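Local coordinates for uncharacterized protein (Legionella longbeachae NSW150, PDB 4JZA) that probably removes the 3-phosphate from phosphatidylinositol 3-phosphate, acting as a phosphoinositide phosphatase that may alter host lipids during infection, at residues A46-V49 and D50-K54; R194-E197 and E198-A202; I630-E633 and I634-L638; S742-S745 and G746-I750. All coordinates share one frame; numbering follows the deposited sequence.

Interaction 1. Residues A46-V49 and D50-K54; sequences ARRV and DSLHK
Arg48 and Leu52 meet one turn apart on helix 41-62, and their side chains cross obliquely. The side-chain contact is van der Waals. Leu52 CG stands over one face of the Arg48 guanidinium, 4.1 Å above its plane and toward the rim. Leu52 CD2 lies 4.1 Å from Arg48 NH2. Ser51 CB approaches the same group at its edge, 4.1 Å from Arg48 NH1. The Arg48 chain starts with CG anti to the backbone N (chi1 -158°) and then bends at chi2, which brings the tip toward the following turn.

The backbone supplies four successive i to i+4 hydrogen bonds, accepted by the carbonyls of Ala46, Arg47, Arg48 and Val49. Asp50 N is 2.9 Å from Ala46 O. Leu52 N is 3.1 Å from Arg48 O.

The ionic part is a salt bridge between Lys54 NZ and Asp50 OD2, 2.7 Å long. The lysine reaches back one turn and meets the syn side of the carboxylate, 22° out of its plane. The other oxygen, Asp50 OD1, pairs with Lys85 of helix 74-87.

On the inner side, Arg48 NH1 and Ser51 OG both bind Glu133 OE1. Arg48 also binds Asp653 O through NE and Pro614 O through NH1. On the flank facing helix 74-87, His53 NE2 is hydrogen-bonded to Asp82. Val49 and His53 pack on that helix, and Val49 and Leu52 on helix 95-116. The buried Arg48 therefore has a carboxylate and backbone carbonyls to offset its charge, while the two lysines at Asp50 would probably keep that residue ionised.

Interaction 2. Residues R194-E197 and E198-A202; sequences RDLE and EYQHA
Leu196 lies against the first turn of helix 198-206. Its CG is anti to the carbonyl carbon (chi1 -59°). This rotamer brings CD1 to 3.9 Å from both Gln200 O and His201 N. Leu196 CB packs on Gln200 CB at 4.1 Å and also faces the edge of the His201 ring.

Glu197 is the N-cap residue. Its side chain is extended beyond CG and runs beside Tyr199, pointing the same way. Glu197 OE1 reaches the ring edge in plane, 3.8 Å from Tyr199 CE1, with carboxylate and ring planes 86° apart. Tyr199 holds its CG between the backbone N and the carbonyl carbon (chi1 73°), which lays the ring beside the Glu197 side chain. Gln200, extended beyond CG, places NE2 3.5 Å from Glu197 CB. Its CG stands over one face of the Tyr199 ring, toward the rim.

The Glu197 carbonyl accepts a nearly straight bond from His201 N at 2.9 Å and a weak one from Gln200 N. Helix 274-288 packs on Leu196 and Gln200, and helix 261-270 on Tyr199.

In this insertion-domain helix the Glu197 carbonyl holds the first turn. The extended carboxylate does not cap it, and any dipole effect is probably weak.

Interaction 3. Residues I630-E633 and I634-L638; sequences IAAE and IRKRL
Arg637 reaches back one helical turn to Glu633. Its CB and CG both start over Glu633 O, each 3.3 Å away. CD follows, 3.8 Å from Glu633 OE2. NE then gives its hydrogen to Glu633 OE2 in a 3.0 Å salt bridge with an N-H...O angle of 166°. The oxygen lies in the guanidinium plane, at its edge, and is approached on its anti side, tilted out of the carboxylate plane. The two flat groups stand 82° apart. Glu633 bends at chi2 (65°) to bring OE2 there, while Arg637 runs extended from CG to NE. Beyond the bridge, NH1 pairs with Asp598 and NH2 binds Ser594 O, both on helix 587-602.

Arg635 behaves differently. Its guanidinium lies flat over the preceding turn, with the Ala631 carbonyl carbon 4.0 Å below the centre of one face. Arg635 NH2 is 3.4 Å from Ala631 CB. The charge is met by Glu623 at NE and by Glu628 at NH2.

Ile630 CG2 touches Ile634 CD1 at 3.8 Å. Backbone bonds from Ile634, Arg635, Lys636 and Arg637 to the residues four back hold the turns together. Ile630 and Arg637 face helix 587-602, while Ile634 meets Leu644 of helix 643-652. The i to i+4 Glu-Arg salt bridge and the isoleucine contact of the same spacing are typical of an alpha-helix, here the short helix 628-637.

Interaction 4. Residues S742-S745 and G746-I750; sequences SPSS and GKDNI
Ser744 lays its CB against the side chain of Asp748, 3.7 Å from Asp748 CG and 3.8 Å from Asp748 CB. Both carboxylate oxygens are about equally far from this methylene, and Asp748 CB and CG, rather than one oxygen, lie nearest. The hydroxyl turns to Asn749. Ser744 OG donates a hydrogen bond of 2.8 Å to Asn749 OD1 and comes in nearly along the C=O axis, at a C=O...O angle of 165°. Asn749 has CG beside its own backbone N and anti to the carbonyl carbon (chi1 -75°), which turns the amide back toward the incoming loop. The other end of that amide, ND2, binds Thr692 of helix 676-702. Tyr695 of the same helix touches both Ser744 and Asn749.

From Ser745 to Asp748 the chain makes a type II' beta turn. Gly746 occupies its second position, where the backbone needs a positive phi, here 74°, that glycine adopts readily. The turn leads the chain into helix 748-761 of the C-terminal domain.

Its closing bond runs from Asp748 N to Ser745 O at 3.2 Å. The donor sits above the carbonyl plane, not on a lone pair. A weak bond from Asn749 N to Gly746 O comes next, and Ile750 N binds Lys747 O at 2.9 Å. Arg752, one turn on, binds Ser742 O through NH1 and lies in a long, weak ion pair with Asp748 OD1.

How the interactions relate
The four contacts follow one another along the chain without touching. Interactions 1 and 3 lie about 30 Å apart between centres. Two contacts connect their neighbourhoods: Arg47 pairs with Glu617, in the loop before helix 622-625, and Leu638 packs on Gln37 and Pro39, in the loop before helix 41-62. Interaction 2 belongs to the insertion domain, its centre about 54 Å from that of interaction 3, across the chain's centre. Interaction 4 belongs to the C-terminal domain, about 60 Å from interaction 2 between centres. Interaction 1 stays within one helix and interaction 3 runs to the end of one, whereas 2 and 4 lead loops into helices. They sample separate regions of an elongated protein.

Interaction 1. Residues A46-V49 and D50-K54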
loop_
_atom_site.group_PDB
_atom_site.type_symbol
_atom_site.label_atom_id
_atom_site.label_comp_id
_atom_site.label_asym_id
_atom_site.label_seq_id
_atom_site.Cartn_x
_atom_site.Cartn_y
_atom_site.Cartn_z
ATOM N N ALA A 46 6.203 17.561 4.310
ATOM C CA ALA A 46 7.579 17.150 4.141
ATOM C C ALA A 46 7.760 15.640 4.371
ATOM O O ALA A 46 8.586 15.009 3.731
ATOM C CB ALA A 46 8.460 17.927 5.109
ATOM N N ARG A 47 7.016 15.053 5.306
ATOM C CA ARG A 47 7.215 13.628 5.588
ATOM C C ARG A 47 6.788 12.846 4.394
ATOM O O ARG A 47 7.480 11.906 4.030
ATOM C CB ARG A 47 6.506 13.100 6.857
ATOM C CG ARG A 47 7.048 13.631 8.163
ATOM C CD ARG A 47 6.265 13.084 9.369
ATOM N NE ARG A 47 7.074 11.989 9.873
ATOM C CZ ARG A 47 6.659 10.755 10.159
ATOM N NH1 ARG A 47 5.381 10.366 10.111
ATOM N NH2 ARG A 47 7.559 9.883 10.541
ATOM N N ARG A 48 5.693 13.250 3.763
ATOM C CA ARG A 48 5.150 12.474 2.635
ATOM C C ARG A 48 6.020 12.622 1.410
ATOM O O ARG A 48 6.291 11.643 0.731
ATOM C CB ARG A 48 3.729 12.891 2.284
ATOM C CG ARG A 48 2.948 11.842 1.523
ATOM C CD ARG A 48 2.094 11.018 2.452
ATOM N NE ARG A 48 1.660 9.811 1.812
ATOM C CZ ARG A 48 2.419 8.749 1.652
ATOM N NH1 ARG A 48 3.638 8.741 2.140
ATOM N NH2 ARG A 48 1.961 7.681 1.011
ATOM N N VAL A 49 6.451 13.838 1.130
ATOM C CA VAL A 49 7.395 14.034 0.061
ATOM C C VAL A 49 8.611 13.143 0.275
ATOM O O VAL A 49 8.995 12.382 -0.618
ATOM C CB VAL A 49 7.846 15.505 -0.081
ATOM C CG1 VAL A 49 9.000 15.621 -1.060
ATOM C CG2 VAL A 49 6.711 16.370 -0.593
ATOM N N ASP A 50 9.199 13.229 1.460
ATOM C CA ASP A 50 10.439 12.525 1.756
ATOM C C ASP A 50 10.238 11.034 1.629
ATOM O O ASP A 50 11.033 10.338 1.034
ATOM C CB ASP A 50 10.947 12.931 3.153
ATOM C CG ASP A 50 12.236 12.193 3.590
ATOM O OD1 ASP A 50 13.321 12.328 2.979
ATOM O OD2 ASP A 50 12.169 11.494 4.600
ATOM N N SER A 51 9.143 10.528 2.130
ATOM C CA SER A 51 8.929 9.078 2.081
ATOM C C SER A 51 8.781 8.545 0.661
ATOM O O SER A 51 9.215 7.439 0.380
ATOM C CB SER A 51 7.696 8.688 2.906
ATOM O OG SER A 51 7.661 7.306 3.135
ATOM N N LEU A 52 8.130 9.309 -0.207
ATOM C CA LEU A 52 7.914 8.883 -1.578
ATOM C C LEU A 52 9.194 8.979 -2.399
ATOM O O LEU A 52 9.433 8.185 -3.340
ATOM C CB LEU A 52 6.775 9.692 -2.229
ATOM C CG LEU A 52 5.388 9.427 -1.654
ATOM C CD1 LEU A 52 4.390 10.333 -2.321
ATOM C CD2 LEU A 52 4.936 7.984 -1.811
ATOM N N HIS A 53 9.983 9.986 -2.066
ATOM C CA HIS A 53 11.316 10.141 -2.615
ATOM C C HIS A 53 12.052 8.865 -2.250
ATOM O O HIS A 53 12.436 8.119 -3.148
ATOM C CB HIS A 53 11.957 11.427 -2.049
ATOM C CG HIS A 53 13.352 11.651 -2.459
ATOM N ND1 HIS A 53 14.416 11.203 -1.719
ATOM C CD2 HIS A 53 13.875 12.250 -3.545
ATOM C CE1 HIS A 53 15.545 11.529 -2.325
ATOM N NE2 HIS A 53 15.242 12.201 -3.420
ATOM N N LYS A 54 12.182 8.546 -0.960
ATOM C CA LYS A 54 12.801 7.255 -0.623
ATOM C C LYS A 54 12.107 6.071 -1.302
ATOM O O LYS A 54 12.756 5.104 -1.628
ATOM C CB LYS A 54 12.803 7.003 0.873
ATOM C CG LYS A 54 13.933 7.698 1.612
ATOM C CD LYS A 54 13.582 7.885 3.080
ATOM C CE LYS A 54 14.598 8.795 3.731
ATOM N NZ LYS A 54 13.982 9.563 4.835
#

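Interaction 2. Residues R194-E197 and E198-A202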
loop_
_atom_site.group_PDB
_atom_site.type_symbol
_atom_site.label_atom_id
_atom_site.label_comp_id
_atom_site.label_asym_id
_atom_site.label_seq_id
_atom_site.Cartn_x
_atom_site.Cartn_y
_atom_site.Cartn_z
ATOM N N ARG A 194 0.906 -18.479 -13.098
ATOM C CA ARG A 194 -0.116 -17.480 -12.921
ATOM C C ARG A 194 -1.359 -17.788 -13.701
ATOM O O ARG A 194 -2.439 -17.572 -13.200
ATOM C CB ARG A 194 0.387 -16.127 -13.348
ATOM C CG ARG A 194 1.408 -15.549 -12.398
ATOM C CD ARG A 194 1.678 -14.099 -12.738
ATOM N NE ARG A 194 2.908 -13.631 -12.097
ATOM C CZ ARG A 194 3.035 -13.372 -10.786
ATOM N NH1 ARG A 194 2.021 -13.554 -9.949
ATOM N NH2 ARG A 194 4.183 -12.926 -10.312
ATOM N N ASP A 195 -1.205 -18.304 -14.919
ATOM C CA ASP A 195 -2.353 -18.607 -15.784
ATOM C C ASP A 195 -3.189 -19.838 -15.361
ATOM O O ASP A 195 -4.256 -20.033 -15.886
ATOM C CB ASP A 195 -1.889 -18.731 -17.223
ATOM C CG ASP A 195 -1.290 -17.414 -17.773
ATOM O OD1 ASP A 195 -1.424 -16.334 -17.136
ATOM O OD2 ASP A 195 -0.680 -17.467 -18.857
ATOM N N LEU A 196 -2.760 -20.620 -14.381
ATOM C CA LEU A 196 -3.495 -21.820 -14.012
ATOM C C LEU A 196 -4.815 -21.566 -13.337
ATOM O O LEU A 196 -4.983 -20.560 -12.660
ATOM C CB LEU A 196 -2.643 -22.694 -13.077
ATOM C CG LEU A 196 -1.282 -23.173 -13.609
ATOM C CD1 LEU A 196 -0.628 -24.107 -12.606
ATOM C CD2 LEU A 196 -1.458 -23.897 -14.928
ATOM N N GLU A 197 -5.733 -22.519 -13.490
ATOM C CA GLU A 197 -6.939 -22.569 -12.674
ATOM C C GLU A 197 -6.655 -23.044 -11.244
ATOM O O GLU A 197 -5.655 -23.702 -10.982
ATOM C CB GLU A 197 -7.952 -23.499 -13.314
ATOM C CG GLU A 197 -8.576 -22.976 -14.600
ATOM C CD GLU A 197 -9.701 -23.872 -15.102
ATOM O OE1 GLU A 197 -10.640 -24.191 -14.318
ATOM O OE2 GLU A 197 -9.641 -24.283 -16.280
ATOM N N GLU A 198 -7.555 -22.755 -10.318
ATOM C CA GLU A 198 -7.248 -22.973 -8.910
ATOM C C GLU A 198 -6.801 -24.403 -8.663
ATOM O O GLU A 198 -5.835 -24.603 -7.948
ATOM C CB GLU A 198 -8.411 -22.567 -7.957
ATOM C CG GLU A 198 -8.043 -22.588 -6.455
ATOM C CD GLU A 198 -9.187 -22.196 -5.473
ATOM O OE1 GLU A 198 -9.106 -22.549 -4.249
ATOM O OE2 GLU A 198 -10.166 -21.537 -5.902
ATOM N N TYR A 199 -7.486 -25.402 -9.215
ATOM C CA TYR A 199 -7.139 -26.814 -8.868
ATOM C C TYR A 199 -5.754 -27.193 -9.398
ATOM O O TYR A 199 -5.024 -27.995 -8.810
ATOM C CB TYR A 199 -8.222 -27.827 -9.321
ATOM C CG TYR A 199 -8.252 -28.049 -10.797
ATOM C CD1 TYR A 199 -8.806 -27.108 -11.623
ATOM C CD2 TYR A 199 -7.700 -29.206 -11.385
ATOM C CE1 TYR A 199 -8.833 -27.279 -13.003
ATOM C CE2 TYR A 199 -7.737 -29.390 -12.764
ATOM C CZ TYR A 199 -8.320 -28.410 -13.575
ATOM O OH TYR A 199 -8.404 -28.468 -14.956
ATOM N N GLN A 200 -5.383 -26.590 -10.506
ATOM C CA GLN A 200 -4.117 -26.926 -11.119
ATOM C C GLN A 200 -3.019 -26.260 -10.323
ATOM O O GLN A 200 -1.970 -26.849 -10.116
ATOM C CB GLN A 200 -4.080 -26.484 -12.588
ATOM C CG GLN A 200 -5.116 -27.154 -13.498
ATOM C CD GLN A 200 -5.088 -26.587 -14.917
ATOM O OE1 GLN A 200 -4.233 -26.921 -15.701
ATOM N NE2 GLN A 200 -5.999 -25.717 -15.224
ATOM N N HIS A 201 -3.272 -25.030 -9.879
ATOM C CA HIS A 201 -2.359 -24.308 -8.978
ATOM C C HIS A 201 -2.112 -25.136 -7.721
ATOM O O HIS A 201 -0.958 -25.224 -7.260
ATOM C CB HIS A 201 -2.935 -22.934 -8.582
ATOM C CG HIS A 201 -1.904 -21.909 -8.187
ATOM N ND1 HIS A 201 -1.092 -21.273 -9.101
ATOM C CD2 HIS A 201 -1.581 -21.382 -6.985
ATOM C CE1 HIS A 201 -0.319 -20.395 -8.483
ATOM N NE2 HIS A 201 -0.586 -20.455 -7.196
ATOM N N ALA A 202 -3.159 -25.752 -7.174
ATOM C CA ALA A 202 -2.947 -26.572 -6.010
ATOM C C ALA A 202 -2.063 -27.786 -6.347
ATOM O O ALA A 202 -1.197 -28.188 -5.525
ATOM C CB ALA A 202 -4.255 -27.029 -5.412
#

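Interaction 3. Residues I630-E633 and I634-L638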
loop_
_atom_site.group_PDB
_atom_site.type_symbol
_atom_site.label_atom_id
_atom_site.label_comp_id
_atom_site.label_asym_id
_atom_site.label_seq_id
_atom_site.Cartn_x
_atom_site.Cartn_y
_atom_site.Cartn_z
ATOM N N ILE A 630 -18.470 15.881 20.648
ATOM C CA ILE A 630 -17.004 15.723 20.634
ATOM C C ILE A 630 -16.369 16.356 19.394
ATOM O O ILE A 630 -15.386 17.088 19.454
ATOM C CB ILE A 630 -16.617 14.242 20.670
ATOM C CG1 ILE A 630 -17.080 13.618 21.999
ATOM C CG2 ILE A 630 -15.113 14.076 20.531
ATOM C CD1 ILE A 630 -17.076 12.103 22.034
ATOM N N ALA A 631 -16.964 16.071 18.260
ATOM C CA ALA A 631 -16.503 16.650 17.029
ATOM C C ALA A 631 -16.567 18.168 17.143
ATOM O O ALA A 631 -15.607 18.860 16.826
ATOM C CB ALA A 631 -17.335 16.139 15.844
ATOM N N ALA A 632 -17.686 18.676 17.626
ATOM C CA ALA A 632 -17.864 20.132 17.771
ATOM C C ALA A 632 -16.882 20.783 18.740
ATOM O O ALA A 632 -16.380 21.852 18.499
ATOM C CB ALA A 632 -19.293 20.447 18.197
ATOM N N GLU A 633 -16.614 20.125 19.837
ATOM C CA GLU A 633 -15.631 20.632 20.764
ATOM C C GLU A 633 -14.236 20.693 20.137
ATOM O O GLU A 633 -13.515 21.676 20.317
ATOM C CB GLU A 633 -15.616 19.745 22.021
ATOM C CG GLU A 633 -14.581 20.135 23.083
ATOM C CD GLU A 633 -14.838 21.498 23.706
ATOM O OE1 GLU A 633 -15.875 22.118 23.398
ATOM O OE2 GLU A 633 -14.002 21.942 24.520
ATOM N N ILE A 634 -13.850 19.644 19.394
ATOM C CA ILE A 634 -12.541 19.638 18.732
ATOM C C ILE A 634 -12.467 20.771 17.715
ATOM O O ILE A 634 -11.466 21.527 17.670
ATOM C CB ILE A 634 -12.269 18.336 18.011
ATOM C CG1 ILE A 634 -12.132 17.210 19.035
ATOM C CG2 ILE A 634 -10.980 18.451 17.196
ATOM C CD1 ILE A 634 -12.384 15.817 18.481
ATOM N N ARG A 635 -13.524 20.872 16.895
ATOM C CA ARG A 635 -13.624 21.902 15.883
ATOM C C ARG A 635 -13.456 23.283 16.462
ATOM O O ARG A 635 -12.788 24.125 15.878
ATOM C CB ARG A 635 -14.948 21.818 15.120
ATOM C CG ARG A 635 -15.028 20.845 13.922
ATOM C CD ARG A 635 -16.426 20.937 13.330
ATOM N NE ARG A 635 -17.080 19.650 13.157
ATOM C CZ ARG A 635 -18.249 19.309 13.697
ATOM N NH1 ARG A 635 -18.894 20.136 14.482
ATOM N NH2 ARG A 635 -18.777 18.102 13.471
ATOM N N LYS A 636 -14.069 23.521 17.607
ATOM C CA LYS A 636 -14.079 24.849 18.175
ATOM C C LYS A 636 -12.766 25.090 18.896
ATOM O O LYS A 636 -12.169 26.144 18.775
ATOM C CB LYS A 636 -15.333 25.061 19.046
ATOM C CG LYS A 636 -16.617 25.093 18.176
ATOM C CD LYS A 636 -17.924 25.370 18.922
ATOM C CE LYS A 636 -18.269 24.294 19.954
ATOM N NZ LYS A 636 -19.578 24.565 20.608
ATOM N N ARG A 637 -12.240 24.101 19.580
ATOM C CA ARG A 637 -10.916 24.285 20.162
ATOM C C ARG A 637 -9.826 24.688 19.133
ATOM O O ARG A 637 -8.886 25.453 19.459
ATOM C CB ARG A 637 -10.497 23.003 20.871
ATOM C CG ARG A 637 -11.119 22.808 22.241
ATOM C CD ARG A 637 -10.603 21.499 22.779
ATOM N NE ARG A 637 -11.207 21.009 24.005
ATOM C CZ ARG A 637 -10.659 20.060 24.744
ATOM N NH1 ARG A 637 -9.495 19.551 24.393
ATOM N NH2 ARG A 637 -11.258 19.633 25.849
ATOM N N LEU A 638 -9.937 24.153 17.913
ATOM C CA LEU A 638 -9.011 24.470 16.832
ATOM C C LEU A 638 -9.459 25.645 15.970
ATOM O O LEU A 638 -8.739 26.039 15.072
ATOM C CB LEU A 638 -8.836 23.238 15.943
ATOM C CG LEU A 638 -8.123 22.049 16.589
ATOM C CD1 LEU A 638 -8.277 20.814 15.734
ATOM C CD2 LEU A 638 -6.663 22.357 16.758
#

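Interaction 4. Residues S742-S745 and G746-I750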
loop_
_atom_site.group_PDB
_atom_site.type_symbol
_atom_site.label_atom_id
_atom_site.label_comp_id
_atom_site.label_asym_id
_atom_site.label_seq_id
_atom_site.Cartn_x
_atom_site.Cartn_y
_atom_site.Cartn_z
ATOM N N SER A 742 16.327 33.682 -31.386
ATOM C CA SER A 742 16.938 34.358 -30.209
ATOM C C SER A 742 18.372 33.861 -30.030
ATOM O O SER A 742 18.649 32.716 -30.344
ATOM C CB SER A 742 16.168 34.054 -28.917
ATOM O OG SER A 742 15.039 34.881 -28.768
ATOM N N PRO A 743 19.295 34.707 -29.527
ATOM C CA PRO A 743 20.612 34.125 -29.178
ATOM C C PRO A 743 20.562 33.484 -27.777
ATOM O O PRO A 743 19.772 33.920 -26.927
ATOM C CB PRO A 743 21.582 35.328 -29.246
ATOM C CG PRO A 743 20.734 36.542 -29.539
ATOM C CD PRO A 743 19.283 36.169 -29.343
ATOM N N SER A 744 21.368 32.444 -27.558
ATOM C CA SER A 744 21.353 31.665 -26.296
ATOM C C SER A 744 22.736 31.109 -25.968
ATOM O O SER A 744 23.473 30.706 -26.870
ATOM C CB SER A 744 20.324 30.503 -26.348
ATOM O OG SER A 744 20.836 29.258 -26.837
ATOM N N SER A 745 23.071 31.073 -24.679
ATOM C CA SER A 745 24.361 30.548 -24.255
ATOM C C SER A 745 24.256 29.709 -22.987
ATOM O O SER A 745 23.417 29.973 -22.119
ATOM C CB SER A 745 25.372 31.692 -24.075
ATOM O OG SER A 745 24.703 32.921 -23.851
ATOM N N GLY A 746 25.098 28.680 -22.930
ATOM C CA GLY A 746 25.379 27.954 -21.709
ATOM C C GLY A 746 24.289 27.029 -21.211
ATOM O O GLY A 746 24.029 25.993 -21.835
ATOM N N LYS A 747 23.712 27.371 -20.052
ATOM C CA LYS A 747 22.562 26.657 -19.488
ATOM C C LYS A 747 21.424 26.685 -20.510
ATOM O O LYS A 747 20.730 25.676 -20.723
ATOM C CB LYS A 747 22.054 27.312 -18.169
ATOM C CG LYS A 747 22.291 26.532 -16.866
ATOM C CD LYS A 747 23.484 27.042 -16.065
ATOM C CE LYS A 747 24.681 27.370 -16.959
ATOM N NZ LYS A 747 25.938 27.569 -16.195
ATOM N N ASP A 748 21.239 27.858 -21.125
ATOM C CA ASP A 748 20.152 28.079 -22.090
ATOM C C ASP A 748 20.107 26.983 -23.175
ATOM O O ASP A 748 19.041 26.498 -23.528
ATOM C CB ASP A 748 20.273 29.476 -22.728
ATOM C CG ASP A 748 18.917 30.160 -22.924
ATOM O OD1 ASP A 748 17.914 29.484 -23.268
ATOM O OD2 ASP A 748 18.864 31.395 -22.718
ATOM N N ASN A 749 21.280 26.570 -23.645
ATOM C CA ASN A 749 21.414 25.542 -24.668
ATOM C C ASN A 749 20.753 24.233 -24.325
ATOM O O ASN A 749 20.344 23.522 -25.230
ATOM C CB ASN A 749 22.887 25.296 -24.972
ATOM C CG ASN A 749 23.516 26.415 -25.809
ATOM O OD1 ASN A 749 22.816 27.313 -26.309
ATOM N ND2 ASN A 749 24.844 26.351 -25.989
ATOM N N ILE A 750 20.664 23.901 -23.040
ATOM C CA ILE A 750 20.019 22.659 -22.620
ATOM C C ILE A 750 18.516 22.725 -22.923
ATOM O O ILE A 750 17.964 21.754 -23.407
ATOM C CB ILE A 750 20.250 22.358 -21.131
ATOM C CG1 ILE A 750 21.746 22.191 -20.848
ATOM C CG2 ILE A 750 19.547 21.091 -20.694
ATOM C CD1 ILE A 750 22.073 21.759 -19.407
#